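Local coordinates for HMG box-containing protein 1 (Homo sapiens, PDB 3QVE) that represses transcription by binding the promoters of target genes, helps regulate the cell cycle and the Wnt pathway, and is represented by its AXH domain, at residues P81-V84 / E85-L88; S108-P111 / S112-V115. All blocks are in the same frame, centred on the assembly; numbering follows the deposited sequence.

Both interactions are local turns of the chain within the AXH domain, one of the pieces of this transcriptional repressor. Interaction 1 is the loop 81-88, which joins the antiparallel neighbours 72-80 and 89-94 of the larger sheet. Interaction 2 comes later in the chain and carries the end of strand 105-108, in the small mixed sheet, into helix 111-118. They lie on opposite sides of the chain's centre. The centres of interactions 1 and 2 are about 28 Å apart. Their nearest atoms are about 15 Å apart, so they do not touch. Each binds a 1,2-ethanediol through a backbone atom. These molecules probably come from the crystallisation liquor.

Interaction 1: P81-V84 / E85-L88; sequences PGTV and EDGL. With EDO (1,2-ethanediol), chain H.
Thr-83 and Asp-86 are joined by a backbone hydrogen bond from Asp-86 N to Thr-83 O at 3.2 Å. Gly-87 N likewise reaches Val-84 O at 3.1 Å. Both bonds are weak, with N-H...O angles of 129° and 125°. They wind the chain through two overlapping turns between strands 72-80 and 89-94. Val-84 O also has a weak bond from Lys-22. The hydroxyl of Tyr-54 is hydrogen-bonded to Gly-87 O. A 1,2-ethanediol gives a hydrogen bond from O1 to Asp-86 O at 2.9 Å.

A water links the side chain of Glu-85 to the backbone. It accepts from Val-84 N at 2.8 Å and donates to Glu-85 OE1 at 2.9 Å. Chi1 of 12° nearly eclipses Glu-85 CG with the backbone N, and with the bend at chi2 it brings OE1 back beside Val-84 N.

Van der Waals contacts are few. Thr-83 CG2 meets Glu-85 CG, and Glu-85 OE1 at the same 3.4 Å, and the two side chains cross at about a right angle. On the Pro-81 ring, CD lies 3.3 Å from Gly-87 O, and CG lies near Asp-86 CB. Tyr-54 touches both Pro-81 and Asp-86.

At Gly-82 the backbone angles would jam a CB against the carbonyl O of Pro-81. At Gly-87 the positive phi by itself favours glycine. The contact thus combines two weak backbone bonds with a water bridge and close approach of the Pro-81 ring, while Gly-87 O is taken by Tyr-54.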
ATOM      1  N   PRO A  81     -11.073  -0.088   0.843  1.00 27.10           N
ATOM      2  CA  PRO A  81     -11.246  -0.718  -0.459  1.00 28.03           C
ATOM      3  C   PRO A  81     -12.573  -0.461  -1.134  1.00 29.18           C
ATOM      4  O   PRO A  81     -12.762  -0.905  -2.257  1.00 31.33           O
ATOM      5  CB  PRO A  81     -11.151  -2.197  -0.142  1.00 27.84           C
ATOM      6  CG  PRO A  81     -11.728  -2.290   1.213  1.00 27.64           C
ATOM      7  CD  PRO A  81     -11.234  -1.076   1.924  1.00 27.68           C
ATOM      8  N   GLY A  82     -13.484   0.219  -0.464  1.00 30.18           N
ATOM      9  CA  GLY A  82     -14.735   0.655  -1.088  1.00 33.59           C
ATOM     10  C   GLY A  82     -15.956  -0.229  -0.816  1.00 37.59           C
ATOM     11  O   GLY A  82     -17.007   0.052  -1.340  1.00 42.99           O
ATOM     12  N   THR A  83     -15.803  -1.287  -0.023  1.00 36.35           N
ATOM     13  CA  THR A  83     -16.873  -2.201   0.365  1.00 40.17           C
ATOM     14  C   THR A  83     -16.798  -2.431   1.847  1.00 38.50           C
ATOM     15  O   THR A  83     -15.759  -2.904   2.344  1.00 40.28           O
ATOM     16  CB  THR A  83     -16.617  -3.572  -0.273  1.00 43.17           C
ATOM     17  OG1 THR A  83     -16.719  -3.460  -1.696  1.00 48.33           O
ATOM     18  CG2 THR A  83     -17.576  -4.546   0.190  1.00 42.97           C
ATOM     19  N   VAL A  84     -17.872  -2.140   2.565  1.00 35.18           N
ATOM     20  CA  VAL A  84     -17.877  -2.294   4.025  1.00 35.92           C
ATOM     21  C   VAL A  84     -17.527  -3.688   4.505  1.00 39.38           C
ATOM     22  O   VAL A  84     -16.769  -3.858   5.467  1.00 39.06           O
ATOM     23  CB  VAL A  84     -19.225  -1.837   4.654  1.00 42.26           C
ATOM     24  CG1 VAL A  84     -19.254  -2.116   6.172  1.00 41.08           C
ATOM     25  CG2 VAL A  84     -19.467  -0.324   4.352  1.00 41.59           C
ATOM     26  N   GLU A  85     -18.029  -4.694   3.803  1.00 37.10           N
ATOM     27  CA  GLU A  85     -17.881  -6.084   4.244  1.00 39.85           C
ATOM     28  C   GLU A  85     -16.433  -6.543   4.156  1.00 34.56           C
ATOM     29  O   GLU A  85     -16.019  -7.382   4.943  1.00 33.19           O
ATOM     30  CB  GLU A  85     -18.808  -7.062   3.466  1.00 43.82           C
ATOM     31  CG  GLU A  85     -19.494  -6.500   2.183  1.00 66.19           C
ATOM     32  CD  GLU A  85     -20.529  -5.385   2.497  1.00 77.59           C
ATOM     33  OE1 GLU A  85     -20.410  -4.249   1.952  1.00 62.17           O
ATOM     34  OE2 GLU A  85     -21.436  -5.653   3.332  1.00 73.73           O
ATOM     35  N   ASP A  86     -15.669  -6.003   3.200  1.00 31.69           N
ATOM     36  CA  ASP A  86     -14.241  -6.328   3.088  1.00 31.18           C
ATOM     37  C   ASP A  86     -13.398  -5.734   4.230  1.00 30.13           C
ATOM     38  O   ASP A  86     -12.372  -6.324   4.635  1.00 31.73           O
ATOM     39  CB  ASP A  86     -13.694  -5.852   1.732  1.00 32.14           C
ATOM     40  CG  ASP A  86     -14.171  -6.730   0.596  1.00 36.18           C
ATOM     41  OD1 ASP A  86     -14.836  -7.713   0.893  1.00 41.81           O
ATOM     42  OD2 ASP A  86     -13.896  -6.455  -0.570  1.00 40.09           O
ATOM     43  N   GLY A  87     -13.838  -4.588   4.742  1.00 28.94           N
ATOM     44  CA  GLY A  87     -13.184  -3.925   5.859  1.00 28.08           C
ATOM     45  C   GLY A  87     -11.974  -3.102   5.444  1.00 29.64           C
ATOM     46  O   GLY A  87     -11.418  -3.265   4.330  1.00 27.50           O
ATOM     47  N   LEU A  88     -11.567  -2.219   6.356  1.00 25.70           N
ATOM     48  CA  LEU A  88     -10.372  -1.397   6.169  1.00 24.67           C
ATOM     49  C   LEU A  88      -9.104  -2.222   6.269  1.00 24.50           C
ATOM     50  O   LEU A  88      -9.097  -3.371   6.771  1.00 26.00           O
ATOM     51  CB  LEU A  88     -10.363  -0.271   7.192  1.00 24.03           C
ATOM     52  CG  LEU A  88     -11.625   0.624   7.207  1.00 30.03           C
ATOM     53  CD1 LEU A  88     -11.464   1.755   8.236  1.00 24.91           C
ATOM     54  CD2 LEU A  88     -11.958   1.176   5.807  1.00 25.07           C
TER
HETATM   55  C1  EDO H  12     -11.838  -9.720   4.953  1.00 71.00           C
HETATM   56  O1  EDO H  12     -11.769  -9.009   3.704  1.00 57.86           O
HETATM   57  C2  EDO H  12     -13.288  -9.904   5.432  1.00 63.79           C
HETATM   58  O2  EDO H  12     -13.979 -10.919   4.694  1.00 69.78           O
HETATM   59  O   HOH W   1     -20.177  -1.448   1.196  1.00 52.99           O

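Interaction 2: S108-P111 / S112-V115; sequences SFYP and SLTV. With EDO (1,2-ethanediol), chain E.
Tyr-110 and Pro-111 open helix 111-118 with two successive i to i+4 bonds: Thr-114 N gives to Tyr-110 O at 3.0 Å, and Val-115 N gives to Pro-111 O at 2.9 Å. Both are fairly straight, with N-H...O angles of 163° and 157°.

Ser-108 carries the polar side-chain contact. Its side chain leaves the backbone toward the helix. With OG anti to the backbone N (chi1 166°), the Ser-108 hydroxyl comes within bonding distance of Thr-114 OG1 and donates to it at 2.7 Å. The same Ser-108 OG accepts from Tyr-110 N at 2.8 Å, closing an ST turn. Thr-114 OG1 is also hydrogen-bonded to Asp-96 O. Ser-108 and Thr-114 are both buried, and these bonds satisfy their hydroxyls. An alanine at this position would remove OG, and is likely to leave Tyr-110 N without its acceptor in the turn and Thr-114 OG1 without the hydrogen it receives.

Tyr-110 and Leu-113 lie side by side and point the same way. Leu-113 CD1 packs on Tyr-110 CB at 3.8 Å and reaches ring atom CG from an oblique direction. The far end of the tyrosine leads away from the helix, where its hydroxyl is hydrogen-bonded to Glu-66.

Ser-112 N donates to O1 of a 1,2-ethanediol at 3.1 Å. That oxygen sits at the edge of the Tyr-110 ring, near its plane.

The arrangement is a strand-to-helix junction of this AXH domain. Tyr-110 holds the N-cap position and Pro-111 begins the helix. The ST turn of Ser-108 turns the chain at the end of strand 105-108, and its OG bond to Thr-114 joins that end to the first turn of the helix.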
ATOM      1  N   SER A 108       4.133   9.736  -3.457  1.00 21.03           N
ATOM      2  CA  SER A 108       4.879   9.239  -2.315  1.00 23.17           C
ATOM      3  C   SER A 108       4.694  10.224  -1.190  1.00 25.10           C
ATOM      4  O   SER A 108       4.378  11.381  -1.407  1.00 26.02           O
ATOM      5  CB  SER A 108       6.367   9.176  -2.708  1.00 25.75           C
ATOM      6  OG  SER A 108       7.230   9.023  -1.607  1.00 25.61           O
ATOM      7  N   PHE A 109       4.881   9.769   0.031  1.00 24.70           N
ATOM      8  CA  PHE A 109       4.936  10.701   1.168  1.00 24.50           C
ATOM      9  C   PHE A 109       6.280  11.399   1.190  1.00 27.12           C
ATOM     10  O   PHE A 109       6.387  12.473   1.805  1.00 23.37           O
ATOM     11  CB  PHE A 109       4.700   9.936   2.501  1.00 25.01           C
ATOM     12  CG  PHE A 109       3.286   9.473   2.673  1.00 27.51           C
ATOM     13  CD1 PHE A 109       2.352  10.309   3.243  1.00 32.85           C
ATOM     14  CD2 PHE A 109       2.861   8.245   2.167  1.00 26.67           C
ATOM     15  CE1 PHE A 109       1.020   9.899   3.351  1.00 31.74           C
ATOM     16  CE2 PHE A 109       1.539   7.843   2.280  1.00 29.47           C
ATOM     17  CZ  PHE A 109       0.631   8.692   2.872  1.00 30.13           C
ATOM     18  N   TYR A 110       7.308  10.808   0.546  1.00 24.45           N
ATOM     19  CA  TYR A 110       8.652  11.411   0.527  1.00 26.81           C
ATOM     20  C   TYR A 110       9.256  11.264  -0.873  1.00 25.46           C
ATOM     21  O   TYR A 110      10.056  10.343  -1.114  1.00 25.46           O
ATOM     22  CB  TYR A 110       9.542  10.706   1.541  1.00 28.53           C
ATOM     23  CG  TYR A 110       9.265  11.134   2.949  1.00 27.42           C
ATOM     24  CD1 TYR A 110       9.893  12.261   3.491  1.00 36.47           C
ATOM     25  CD2 TYR A 110       8.364  10.430   3.725  1.00 25.09           C
ATOM     26  CE1 TYR A 110       9.634  12.671   4.804  1.00 36.13           C
ATOM     27  CE2 TYR A 110       8.082  10.811   5.004  1.00 23.51           C
ATOM     28  CZ  TYR A 110       8.711  11.944   5.544  1.00 41.53           C
ATOM     29  OH  TYR A 110       8.430  12.310   6.827  1.00 32.46           O
ATOM     30  N   PRO A 111       8.832  12.122  -1.809  1.00 26.52           N
ATOM     31  CA  PRO A 111       9.200  11.943  -3.220  1.00 25.65           C
ATOM     32  C   PRO A 111      10.716  11.809  -3.436  1.00 28.32           C
ATOM     33  O   PRO A 111      11.138  10.987  -4.218  1.00 27.10           O
ATOM     34  CB  PRO A 111       8.671  13.212  -3.855  1.00 27.25           C
ATOM     35  CG  PRO A 111       7.460  13.506  -3.027  1.00 28.38           C
ATOM     36  CD  PRO A 111       7.847  13.209  -1.649  1.00 21.93           C
ATOM     37  N   SER A 112      11.533  12.551  -2.685  1.00 26.22           N
ATOM     38  CA  SER A 112      12.984  12.453  -2.869  1.00 26.98           C
ATOM     39  C   SER A 112      13.529  11.130  -2.418  1.00 28.57           C
ATOM     40  O   SER A 112      14.432  10.600  -3.062  1.00 26.02           O
ATOM     41  CB  SER A 112      13.700  13.604  -2.170  1.00 28.18           C
ATOM     42  OG  SER A 112      13.284  14.792  -2.813  1.00 30.14           O
ATOM     43  N   LEU A 113      12.998  10.583  -1.327  1.00 23.05           N
ATOM     44  CA  LEU A 113      13.443   9.256  -0.893  1.00 25.55           C
ATOM     45  C   LEU A 113      13.016   8.202  -1.886  1.00 25.78           C
ATOM     46  O   LEU A 113      13.752   7.269  -2.160  1.00 25.94           O
ATOM     47  CB  LEU A 113      12.895   8.932   0.486  1.00 24.53           C
ATOM     48  CG  LEU A 113      13.385   9.799   1.652  1.00 36.95           C
ATOM     49  CD1 LEU A 113      12.768   9.263   2.970  1.00 27.76           C
ATOM     50  CD2 LEU A 113      14.945   9.841   1.720  1.00 33.64           C
ATOM     51  N   THR A 114      11.842   8.359  -2.478  1.00 23.12           N
ATOM     52  CA  THR A 114      11.402   7.427  -3.562  1.00 24.49           C
ATOM     53  C   THR A 114      12.266   7.480  -4.819  1.00 25.70           C
ATOM     54  O   THR A 114      12.538   6.418  -5.468  1.00 25.42           O
ATOM     55  CB  THR A 114       9.892   7.640  -3.925  1.00 25.54           C
ATOM     56  OG1 THR A 114       9.114   7.461  -2.742  1.00 25.86           O
ATOM     57  CG2 THR A 114       9.415   6.666  -4.991  1.00 23.46           C
ATOM     58  N   VAL A 115      12.703   8.683  -5.184  1.00 29.68           N
ATOM     59  CA  VAL A 115      13.667   8.832  -6.308  1.00 25.40           C
ATOM     60  C   VAL A 115      14.925   8.029  -6.061  1.00 29.69           C
ATOM     61  O   VAL A 115      15.366   7.273  -6.914  1.00 31.01           O
ATOM     62  CB  VAL A 115      14.039  10.303  -6.560  1.00 31.44           C
ATOM     63  CG1 VAL A 115      15.256  10.422  -7.485  1.00 25.91           C
ATOM     64  CG2 VAL A 115      12.792  11.092  -7.120  1.00 25.59           C
TER
HETATM   65  C1  EDO E 343      10.505  14.715   0.368  1.00 63.26           C
HETATM   66  O1  EDO E 343      11.255  13.473   0.259  1.00 40.93           O
HETATM   67  C2  EDO E 343      10.824  15.712  -0.757  1.00 67.35           C
HETATM   68  O2  EDO E 343       9.664  16.353  -1.317  1.00 67.98           O